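Local coordinates for protein putative pore-forming toxin (Bacteroides vulgatus ATCC 8482, PDB 3KOG) that is a putative pore-forming toxin, probably exported as a lipoprotein, of unestablished activity, at residues Ser182-Ile196 against Ala209-Lys223. Sequence-based numbering, arbitrary orientation.
Sequences SVFVDYMKTTSVYQI and ASFTVDSYNTIVSPK
Phe211 CE1, at the edge of its ring, meets Ile196 CG1 near the turn end of a long antiparallel hairpin, strands 179-198 and 207-225, inside a mixed sheet. Tyr194 CB sits over one face of that ring, a CH-pi contact 3.8 Å from its centroid. Phe211 CG lies between its backbone N and carbonyl carbon (chi1 64°), which turns the ring beneath Tyr194. The two rings are nearly parallel, with planes at 15°, but offset, with little of one facing the other. Helix 150-158 also packs on Ile196 and Phe211. Thr212 CG2 presses on Thr191 CG2 at 3.5 Å, tighter than usual. Val213 CG2 then touches the Tyr194 ring at CE1.

Asp214 uses both oxygens. OD1 accepts the Thr191 OG1 hydrogen bond on its syn side at 2.8 Å, 33° out of the carboxylate plane. OD2 makes a long salt bridge to Lys189 NZ at 4.0 Å, and a water links the same two atoms. The Lys189 chain runs alongside the Tyr216 ring, CG to CE2 3.7 Å, while Tyr216 OH bonds Glu139. On the other face of the sheet, one water joins Ser215 O, Asn217 OD1 and Thr190 OG1, which also bonds Ser107 on strand 98-120. Asn217 OD1 lies 3.4 Å from Met188 CB, a selenomethionine. Back on the face of Asp214 and Tyr216, Thr218 CG2 meets Val185 CG1 tightly, and Val220 CG1 touches Val183 CG1. On the Asn217 face, Ser221 OG bonds Gln84 and Asp186 OD2 bonds Thr112. There Lys223 CG lies 3.5 Å from Phe184 CD1, at the ring edge.

Paired backbone N-H...O bonds repeat along nearly the whole length. This ladder probably does most of the holding, with an apolar cluster near the turn, a water-bridged polar middle and valine packing at Val183 and Val220.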
ATOM      1  N   SER A 182     -18.727  -5.561 -11.921  1.00 10.38           N
ATOM      2  CA  SER A 182     -18.307  -4.190 -11.873  1.00 10.01           C
ATOM      3  C   SER A 182     -16.978  -4.076 -11.139  1.00 10.67           C
ATOM      4  O   SER A 182     -16.486  -5.046 -10.553  1.00 10.69           O
ATOM      5  CB  SER A 182     -19.363  -3.301 -11.191  1.00  9.61           C
ATOM      6  OG  SER A 182     -19.543  -3.660  -9.828  1.00 10.83           O
ATOM      7  N   VAL A 183     -16.401  -2.884 -11.171  1.00 11.41           N
ATOM      8  CA  VAL A 183     -15.136  -2.688 -10.464  1.00 11.41           C
ATOM      9  C   VAL A 183     -15.226  -1.456  -9.568  1.00 10.50           C
ATOM     10  O   VAL A 183     -15.619  -0.413 -10.006  1.00  9.11           O
ATOM     11  CB  VAL A 183     -13.971  -2.552 -11.462  1.00 11.78           C
ATOM     12  CG1 VAL A 183     -12.633  -2.390 -10.712  1.00 12.87           C
ATOM     13  CG2 VAL A 183     -13.920  -3.773 -12.386  1.00 12.79           C
ATOM     14  N   PHE A 184     -14.793  -1.601  -8.321  1.00 10.79           N
ATOM     15  CA  PHE A 184     -14.514  -0.470  -7.434  1.00 11.57           C
ATOM     16  C   PHE A 184     -13.023  -0.153  -7.379  1.00 11.71           C
ATOM     17  O   PHE A 184     -12.185  -1.041  -7.435  1.00 12.58           O
ATOM     18  CB  PHE A 184     -15.009  -0.718  -6.002  1.00 11.37           C
ATOM     19  CG  PHE A 184     -16.489  -0.767  -5.851  1.00 13.73           C
ATOM     20  CD1 PHE A 184     -17.197  -1.947  -6.084  1.00 16.69           C
ATOM     21  CD2 PHE A 184     -17.165   0.335  -5.385  1.00 13.65           C
ATOM     22  CE1 PHE A 184     -18.608  -1.984  -5.901  1.00 16.71           C
ATOM     23  CE2 PHE A 184     -18.547   0.312  -5.234  1.00 14.59           C
ATOM     24  CZ  PHE A 184     -19.249  -0.867  -5.491  1.00 16.86           C
ATOM     25  N   VAL A 185     -12.715   1.129  -7.302  1.00 12.03           N
ATOM     26  CA  VAL A 185     -11.385   1.618  -6.994  1.00 13.07           C
ATOM     27  C   VAL A 185     -11.511   2.526  -5.780  1.00 13.14           C
ATOM     28  O   VAL A 185     -12.254   3.513  -5.809  1.00 12.78           O
ATOM     29  CB  VAL A 185     -10.764   2.371  -8.183  1.00 13.45           C
ATOM     30  CG1 VAL A 185      -9.380   2.919  -7.812  1.00 14.94           C
ATOM     31  CG2 VAL A 185     -10.704   1.446  -9.413  1.00 14.05           C
ATOM     32  N   ASP A 186     -10.783   2.206  -4.702  1.00 12.98           N
ATOM     33  CA  ASP A 186     -10.805   3.015  -3.527  1.00 13.90           C
ATOM     34  C   ASP A 186      -9.456   3.672  -3.329  1.00 14.37           C
ATOM     35  O   ASP A 186      -8.464   2.988  -3.314  1.00 13.50           O
ATOM     36  CB  ASP A 186     -11.138   2.187  -2.305  1.00 14.92           C
ATOM     37  CG  ASP A 186     -12.606   1.726  -2.289  1.00 19.81           C
ATOM     38  OD1 ASP A 186     -12.910   0.727  -2.935  1.00 25.56           O
ATOM     39  OD2 ASP A 186     -13.440   2.366  -1.635  1.00 26.06           O
ATOM     40  N   TYR A 187      -9.463   4.985  -3.136  1.00 14.07           N
ATOM     41  CA  TYR A 187      -8.306   5.732  -2.723  1.00 15.04           C
ATOM     42  C   TYR A 187      -8.347   5.877  -1.234  1.00 14.71           C
ATOM     43  O   TYR A 187      -9.286   6.391  -0.684  1.00 14.62           O
ATOM     44  CB  TYR A 187      -8.303   7.128  -3.364  1.00 15.96           C
ATOM     45  CG  TYR A 187      -8.215   7.183  -4.860  1.00 20.16           C
ATOM     46  CD1 TYR A 187      -7.746   6.126  -5.599  1.00 20.96           C
ATOM     47  CD2 TYR A 187      -8.539   8.358  -5.529  1.00 26.08           C
ATOM     48  CE1 TYR A 187      -7.639   6.200  -6.948  1.00 24.24           C
ATOM     49  CE2 TYR A 187      -8.430   8.443  -6.892  1.00 29.56           C
ATOM     50  CZ  TYR A 187      -7.994   7.327  -7.597  1.00 29.97           C
ATOM     51  OH  TYR A 187      -7.860   7.369  -8.969  1.00 33.77           O
HETATM   52  N   MSE A 188      -7.298   5.392  -0.591  1.00 14.71           N
HETATM   53  CA  MSE A 188      -7.130   5.352   0.839  1.00 14.51           C
HETATM   54  C   MSE A 188      -6.179   6.521   1.234  1.00 14.86           C
HETATM   55  O   MSE A 188      -5.164   6.766   0.548  1.00 14.18           O
HETATM   56  CB  MSE A 188      -6.448   4.021   1.224  1.00 14.62           C
HETATM   57  CG  MSE A 188      -7.098   2.726   0.665  1.00 15.60           C
HETATM   58 SE   MSE A 188      -8.946   2.624   1.198  0.75 14.80          SE
HETATM   59  CE  MSE A 188      -8.747   2.786   3.098  1.00 13.56           C
ATOM     60  N   LYS A 189      -6.571   7.269   2.261  1.00 14.14           N
ATOM     61  CA  LYS A 189      -5.771   8.348   2.849  1.00 14.82           C
ATOM     62  C   LYS A 189      -5.412   7.923   4.258  1.00 13.68           C
ATOM     63  O   LYS A 189      -6.290   7.661   5.062  1.00 14.56           O
ATOM     64  CB  LYS A 189      -6.552   9.655   2.902  1.00 14.94           C
ATOM     65  CG  LYS A 189      -5.714  10.798   3.532  1.00 17.98           C
ATOM     66  CD  LYS A 189      -6.414  12.123   3.478  1.00 19.07           C
ATOM     67  CE  LYS A 189      -7.251  12.370   4.689  1.00 21.73           C
ATOM     68  NZ  LYS A 189      -7.551  13.843   4.808  1.00 22.04           N
ATOM     69  N   THR A 190      -4.121   7.773   4.536  1.00 14.05           N
ATOM     70  CA  THR A 190      -3.661   7.313   5.814  1.00 11.99           C
ATOM     71  C   THR A 190      -2.941   8.527   6.483  1.00 13.02           C
ATOM     72  O   THR A 190      -2.042   9.098   5.894  1.00 12.33           O
ATOM     73  CB  THR A 190      -2.743   6.115   5.686  1.00 12.90           C
ATOM     74  OG1 THR A 190      -3.416   4.971   5.112  1.00 13.45           O
ATOM     75  CG2 THR A 190      -2.146   5.720   7.031  1.00 11.53           C
ATOM     76  N   THR A 191      -3.374   8.924   7.673  1.00 11.03           N
ATOM     77  CA  THR A 191      -2.752   9.993   8.461  1.00 11.99           C
ATOM     78  C   THR A 191      -1.927   9.336   9.582  1.00 12.45           C
ATOM     79  O   THR A 191      -2.463   8.586  10.402  1.00 13.29           O
ATOM     80  CB  THR A 191      -3.781  10.976   9.053  1.00 12.13           C
ATOM     81  OG1 THR A 191      -4.650  11.439   7.985  1.00 11.96           O
ATOM     82  CG2 THR A 191      -3.055  12.230   9.771  1.00 14.27           C
ATOM     83  N   SER A 192      -0.623   9.606   9.565  1.00 12.34           N
ATOM     84  CA  SER A 192       0.336   9.013  10.484  1.00 12.28           C
ATOM     85  C   SER A 192       1.176  10.079  11.176  1.00 11.22           C
ATOM     86  O   SER A 192       1.626  11.023  10.535  1.00 11.81           O
ATOM     87  CB  SER A 192       1.234   8.035   9.724  1.00 11.54           C
ATOM     88  OG  SER A 192       0.485   7.003   9.054  1.00 14.60           O
ATOM     89  N   VAL A 193       1.432   9.889  12.453  1.00  9.34           N
ATOM     90  CA  VAL A 193       2.220  10.820  13.254  1.00 10.17           C
ATOM     91  C   VAL A 193       3.511  10.081  13.560  1.00  9.35           C
ATOM     92  O   VAL A 193       3.472   8.927  13.998  1.00  9.22           O
ATOM     93  CB  VAL A 193       1.510  11.190  14.578  1.00 10.74           C
ATOM     94  CG1 VAL A 193       2.449  11.977  15.519  1.00 11.82           C
ATOM     95  CG2 VAL A 193       0.161  11.923  14.313  1.00 13.23           C
ATOM     96  N   TYR A 194       4.639  10.743  13.302  1.00  8.75           N
ATOM     97  CA  TYR A 194       5.954  10.215  13.528  1.00  8.32           C
ATOM     98  C   TYR A 194       6.701  11.082  14.524  1.00  9.47           C
ATOM     99  O   TYR A 194       6.566  12.311  14.527  1.00  8.67           O
ATOM    100  CB  TYR A 194       6.796  10.198  12.237  1.00  8.63           C
ATOM    101  CG  TYR A 194       6.313   9.274  11.148  1.00  7.42           C
ATOM    102  CD1 TYR A 194       5.316   9.660  10.280  1.00  8.38           C
ATOM    103  CD2 TYR A 194       6.774   7.942  11.056  1.00  8.89           C
ATOM    104  CE1 TYR A 194       4.857   8.786   9.292  1.00  8.28           C
ATOM    105  CE2 TYR A 194       6.282   7.095  10.079  1.00  9.43           C
ATOM    106  CZ  TYR A 194       5.331   7.533   9.216  1.00  9.18           C
ATOM    107  OH  TYR A 194       4.825   6.666   8.241  1.00 12.25           O
ATOM    108  N   GLN A 195       7.562  10.449  15.322  1.00  9.91           N
ATOM    109  CA  GLN A 195       8.601  11.180  16.040  1.00 10.71           C
ATOM    110  C   GLN A 195       9.960  10.781  15.482  1.00 12.02           C
ATOM    111  O   GLN A 195      10.203   9.592  15.099  1.00 14.31           O
ATOM    112  CB  GLN A 195       8.593  10.866  17.531  1.00 11.04           C
ATOM    113  CG  GLN A 195       7.434  11.438  18.277  1.00 13.59           C
ATOM    114  CD  GLN A 195       7.656  11.302  19.770  1.00 16.94           C
ATOM    115  OE1 GLN A 195       7.995  10.240  20.247  1.00 21.19           O
ATOM    116  NE2 GLN A 195       7.506  12.378  20.493  1.00 20.72           N
ATOM    117  N   ILE A 196      10.843  11.765  15.443  1.00 12.13           N
ATOM    118  CA  ILE A 196      12.231  11.527  15.139  1.00 12.81           C
ATOM    119  C   ILE A 196      12.929  11.431  16.487  1.00 11.74           C
ATOM    120  O   ILE A 196      12.796  12.323  17.308  1.00 12.01           O
ATOM    121  CB  ILE A 196      12.818  12.627  14.277  1.00 12.47           C
ATOM    122  CG1 ILE A 196      12.117  12.582  12.909  1.00 14.87           C
ATOM    123  CG2 ILE A 196      14.358  12.422  14.159  1.00 12.62           C
ATOM    124  CD1 ILE A 196      12.372  13.749  12.028  1.00 13.76           C
ATOM    125  N   ALA A 209      11.788  15.753  17.292  1.00 13.78           N
ATOM    126  CA  ALA A 209      10.809  16.381  16.403  1.00 13.96           C
ATOM    127  C   ALA A 209       9.584  15.459  16.190  1.00 12.83           C
ATOM    128  O   ALA A 209       9.675  14.236  16.351  1.00 12.26           O
ATOM    129  CB  ALA A 209      11.480  16.672  15.051  1.00 14.46           C
ATOM    130  N   SER A 210       8.457  16.068  15.798  1.00 12.01           N
ATOM    131  CA  SER A 210       7.232  15.324  15.464  0.60 11.62           C
ATOM    132  C   SER A 210       6.651  15.887  14.173  1.00 10.77           C
ATOM    133  O   SER A 210       6.658  17.088  13.960  1.00  9.55           O
ATOM    134  CB  SER A 210       6.200  15.467  16.579  0.60 11.99           C
ATOM    135  OG  SER A 210       5.033  14.786  16.209  0.60 12.44           O
ATOM    136  N   PHE A 211       6.164  15.023  13.318  1.00  9.77           N
ATOM    137  CA  PHE A 211       5.539  15.469  12.068  1.00  9.55           C
ATOM    138  C   PHE A 211       4.429  14.510  11.687  1.00 10.06           C
ATOM    139  O   PHE A 211       4.403  13.332  12.153  1.00  8.82           O
ATOM    140  CB  PHE A 211       6.573  15.639  10.960  1.00  8.73           C
ATOM    141  CG  PHE A 211       7.276  14.350  10.551  1.00  7.84           C
ATOM    142  CD1 PHE A 211       8.323  13.863  11.292  1.00  8.74           C
ATOM    143  CD2 PHE A 211       6.890  13.686   9.421  1.00  8.75           C
ATOM    144  CE1 PHE A 211       8.987  12.692  10.936  1.00  9.33           C
ATOM    145  CE2 PHE A 211       7.542  12.528   9.030  1.00 10.40           C
ATOM    146  CZ  PHE A 211       8.599  12.040   9.801  1.00  9.54           C
ATOM    147  N   THR A 212       3.481  15.027  10.892  1.00  9.63           N
ATOM    148  CA  THR A 212       2.314  14.252  10.501  1.00 10.64           C
ATOM    149  C   THR A 212       2.274  14.116   8.985  1.00 10.56           C
ATOM    150  O   THR A 212       2.469  15.093   8.257  1.00  9.76           O
ATOM    151  CB  THR A 212       1.021  14.914  11.019  1.00 11.16           C
ATOM    152  OG1 THR A 212       1.087  15.019  12.456  1.00  9.69           O
ATOM    153  CG2 THR A 212      -0.224  14.080  10.585  1.00  8.57           C
ATOM    154  N   VAL A 213       2.008  12.904   8.529  1.00 10.93           N
ATOM    155  CA  VAL A 213       2.001  12.580   7.105  1.00 10.81           C
ATOM    156  C   VAL A 213       0.651  12.057   6.601  1.00 10.59           C
ATOM    157  O   VAL A 213       0.094  11.114   7.181  1.00  9.29           O
ATOM    158  CB  VAL A 213       3.024  11.523   6.811  1.00 10.73           C
ATOM    159  CG1 VAL A 213       3.074  11.243   5.298  1.00  7.98           C
ATOM    160  CG2 VAL A 213       4.415  11.959   7.398  1.00  9.29           C
ATOM    161  N   ASP A 214       0.172  12.616   5.494  1.00  9.52           N
ATOM    162  CA  ASP A 214      -0.910  11.980   4.770  1.00 10.98           C
ATOM    163  C   ASP A 214      -0.323  11.188   3.621  1.00 11.11           C
ATOM    164  O   ASP A 214       0.430  11.717   2.800  1.00 10.36           O
ATOM    165  CB  ASP A 214      -1.916  12.994   4.192  1.00 11.61           C
ATOM    166  CG  ASP A 214      -2.894  13.539   5.219  1.00 14.98           C
ATOM    167  OD1 ASP A 214      -3.017  13.026   6.369  1.00 18.08           O
ATOM    168  OD2 ASP A 214      -3.617  14.460   4.817  1.00 15.26           O
ATOM    169  N   SER A 215      -0.612   9.902   3.594  1.00 10.89           N
ATOM    170  CA  SER A 215      -0.102   9.024   2.557  1.00 12.14           C
ATOM    171  C   SER A 215      -1.295   8.331   1.874  1.00 12.97           C
ATOM    172  O   SER A 215      -2.332   8.048   2.503  1.00 13.04           O
ATOM    173  CB  SER A 215       0.885   7.966   3.091  1.00 11.76           C
ATOM    174  OG  SER A 215       0.349   7.142   4.081  1.00 13.74           O
ATOM    175  N   TYR A 216      -1.101   8.051   0.599  1.00 12.22           N
ATOM    176  CA  TYR A 216      -2.175   7.618  -0.268  1.00 11.98           C
ATOM    177  C   TYR A 216      -1.815   6.345  -0.948  1.00 11.56           C
ATOM    178  O   TYR A 216      -0.689   6.176  -1.348  1.00 11.25           O
ATOM    179  CB  TYR A 216      -2.472   8.670  -1.333  1.00 12.22           C
ATOM    180  CG  TYR A 216      -2.931   9.972  -0.746  1.00 13.40           C
ATOM    181  CD1 TYR A 216      -2.008  10.932  -0.325  1.00 15.54           C
ATOM    182  CD2 TYR A 216      -4.274  10.217  -0.547  1.00 15.83           C
ATOM    183  CE1 TYR A 216      -2.408  12.082   0.262  1.00 16.05           C
ATOM    184  CE2 TYR A 216      -4.700  11.400   0.024  1.00 16.34           C
ATOM    185  CZ  TYR A 216      -3.754  12.329   0.415  1.00 18.17           C
ATOM    186  OH  TYR A 216      -4.155  13.492   1.006  1.00 21.32           O
ATOM    187  N   ASN A 217      -2.777   5.432  -1.069  1.00 11.17           N
ATOM    188  CA  ASN A 217      -2.586   4.227  -1.878  1.00 12.08           C
ATOM    189  C   ASN A 217      -3.941   3.744  -2.410  1.00 11.66           C
ATOM    190  O   ASN A 217      -4.967   4.234  -1.981  1.00 11.41           O
ATOM    191  CB  ASN A 217      -1.858   3.114  -1.109  1.00 11.49           C
ATOM    192  CG  ASN A 217      -2.686   2.490  -0.009  1.00 14.12           C
ATOM    193  OD1 ASN A 217      -3.122   3.164   0.909  1.00 17.73           O
ATOM    194  ND2 ASN A 217      -2.903   1.180  -0.101  1.00 14.98           N
ATOM    195  N   THR A 218      -3.913   2.788  -3.307  1.00 10.20           N
ATOM    196  CA  THR A 218      -5.121   2.431  -4.053  1.00 11.07           C
ATOM    197  C   THR A 218      -5.406   0.936  -3.914  1.00 10.61           C
ATOM    198  O   THR A 218      -4.466   0.112  -3.989  1.00 10.78           O
ATOM    199  CB  THR A 218      -4.977   2.837  -5.481  1.00 10.26           C
ATOM    200  OG1 THR A 218      -4.713   4.250  -5.588  1.00 10.44           O
ATOM    201  CG2 THR A 218      -6.246   2.504  -6.323  1.00  8.70           C
ATOM    202  N   ILE A 219      -6.682   0.628  -3.619  1.00  9.83           N
ATOM    203  CA  ILE A 219      -7.213  -0.741  -3.626  0.65  9.76           C
ATOM    204  C   ILE A 219      -8.277  -0.913  -4.748  1.00 10.28           C
ATOM    205  O   ILE A 219      -9.186  -0.066  -4.888  1.00 10.14           O
ATOM    206  CB  ILE A 219      -7.751  -1.094  -2.264  0.65  9.90           C
ATOM    207  CG1 ILE A 219      -6.591  -1.160  -1.231  0.65 10.67           C
ATOM    208  CG2 ILE A 219      -8.479  -2.446  -2.285  0.65 10.08           C
ATOM    209  CD1 ILE A 219      -7.101  -1.299   0.220  0.65  9.21           C
ATOM    210  N   VAL A 220      -8.134  -1.959  -5.553  1.00  9.36           N
ATOM    211  CA  VAL A 220      -9.054  -2.251  -6.662  1.00 10.13           C
ATOM    212  C   VAL A 220      -9.845  -3.520  -6.260  1.00 11.23           C
ATOM    213  O   VAL A 220      -9.253  -4.523  -5.805  1.00 11.92           O
ATOM    214  CB  VAL A 220      -8.262  -2.528  -7.972  1.00  9.01           C
ATOM    215  CG1 VAL A 220      -9.238  -2.782  -9.184  1.00 10.24           C
ATOM    216  CG2 VAL A 220      -7.365  -1.382  -8.277  1.00 10.99           C
ATOM    217  N   SER A 221     -11.156  -3.501  -6.471  1.00 11.35           N
ATOM    218  CA  SER A 221     -12.049  -4.547  -5.955  1.00 11.43           C
ATOM    219  C   SER A 221     -13.019  -4.932  -7.070  1.00 12.84           C
ATOM    220  O   SER A 221     -14.039  -4.262  -7.233  1.00 10.90           O
ATOM    221  CB  SER A 221     -12.805  -4.014  -4.781  1.00 12.98           C
ATOM    222  OG  SER A 221     -11.936  -3.583  -3.749  1.00 14.99           O
ATOM    223  N   PRO A 222     -12.660  -5.926  -7.890  1.00 12.55           N
ATOM    224  CA  PRO A 222     -13.628  -6.437  -8.875  1.00 12.77           C
ATOM    225  C   PRO A 222     -14.756  -7.184  -8.149  1.00 12.84           C
ATOM    226  O   PRO A 222     -14.496  -7.892  -7.180  1.00 13.17           O
ATOM    227  CB  PRO A 222     -12.807  -7.396  -9.731  1.00 13.32           C
ATOM    228  CG  PRO A 222     -11.340  -7.168  -9.297  1.00 14.68           C
ATOM    229  CD  PRO A 222     -11.408  -6.678  -7.912  1.00 13.71           C
ATOM    230  N   LYS A 223     -15.986  -6.983  -8.579  1.00 12.20           N
ATOM    231  CA  LYS A 223     -17.159  -7.500  -7.895  1.00 12.99           C
ATOM    232  C   LYS A 223     -17.955  -8.368  -8.859  1.00 13.25           C
ATOM    233  O   LYS A 223     -18.182  -7.958 -10.020  1.00 11.84           O
ATOM    234  CB  LYS A 223     -18.034  -6.323  -7.491  1.00 13.55           C
ATOM    235  CG  LYS A 223     -17.386  -5.428  -6.444  1.00 20.66           C
ATOM    236  CD  LYS A 223     -17.276  -6.119  -5.080  1.00 26.54           C
ATOM    237  CE  LYS A 223     -16.965  -5.096  -3.940  1.00 30.89           C
ATOM    238  NZ  LYS A 223     -16.369  -5.787  -2.764  1.00 30.89           N
TER
HETATM  239  O   HOH W   1     -11.714  -1.085  -4.171  1.00 15.91           O
HETATM  240  O   HOH W   2      -5.612  15.314   6.440  1.00 37.32           O
HETATM  241  O   HOH W   3      -2.770   5.297   2.507  1.00 18.60           O
HETATM  242  O   HOH W   4       0.724   8.236   6.611  1.00 19.59           O
HETATM  243  O   HOH W   5      -4.334   2.414   3.539  1.00 31.23           O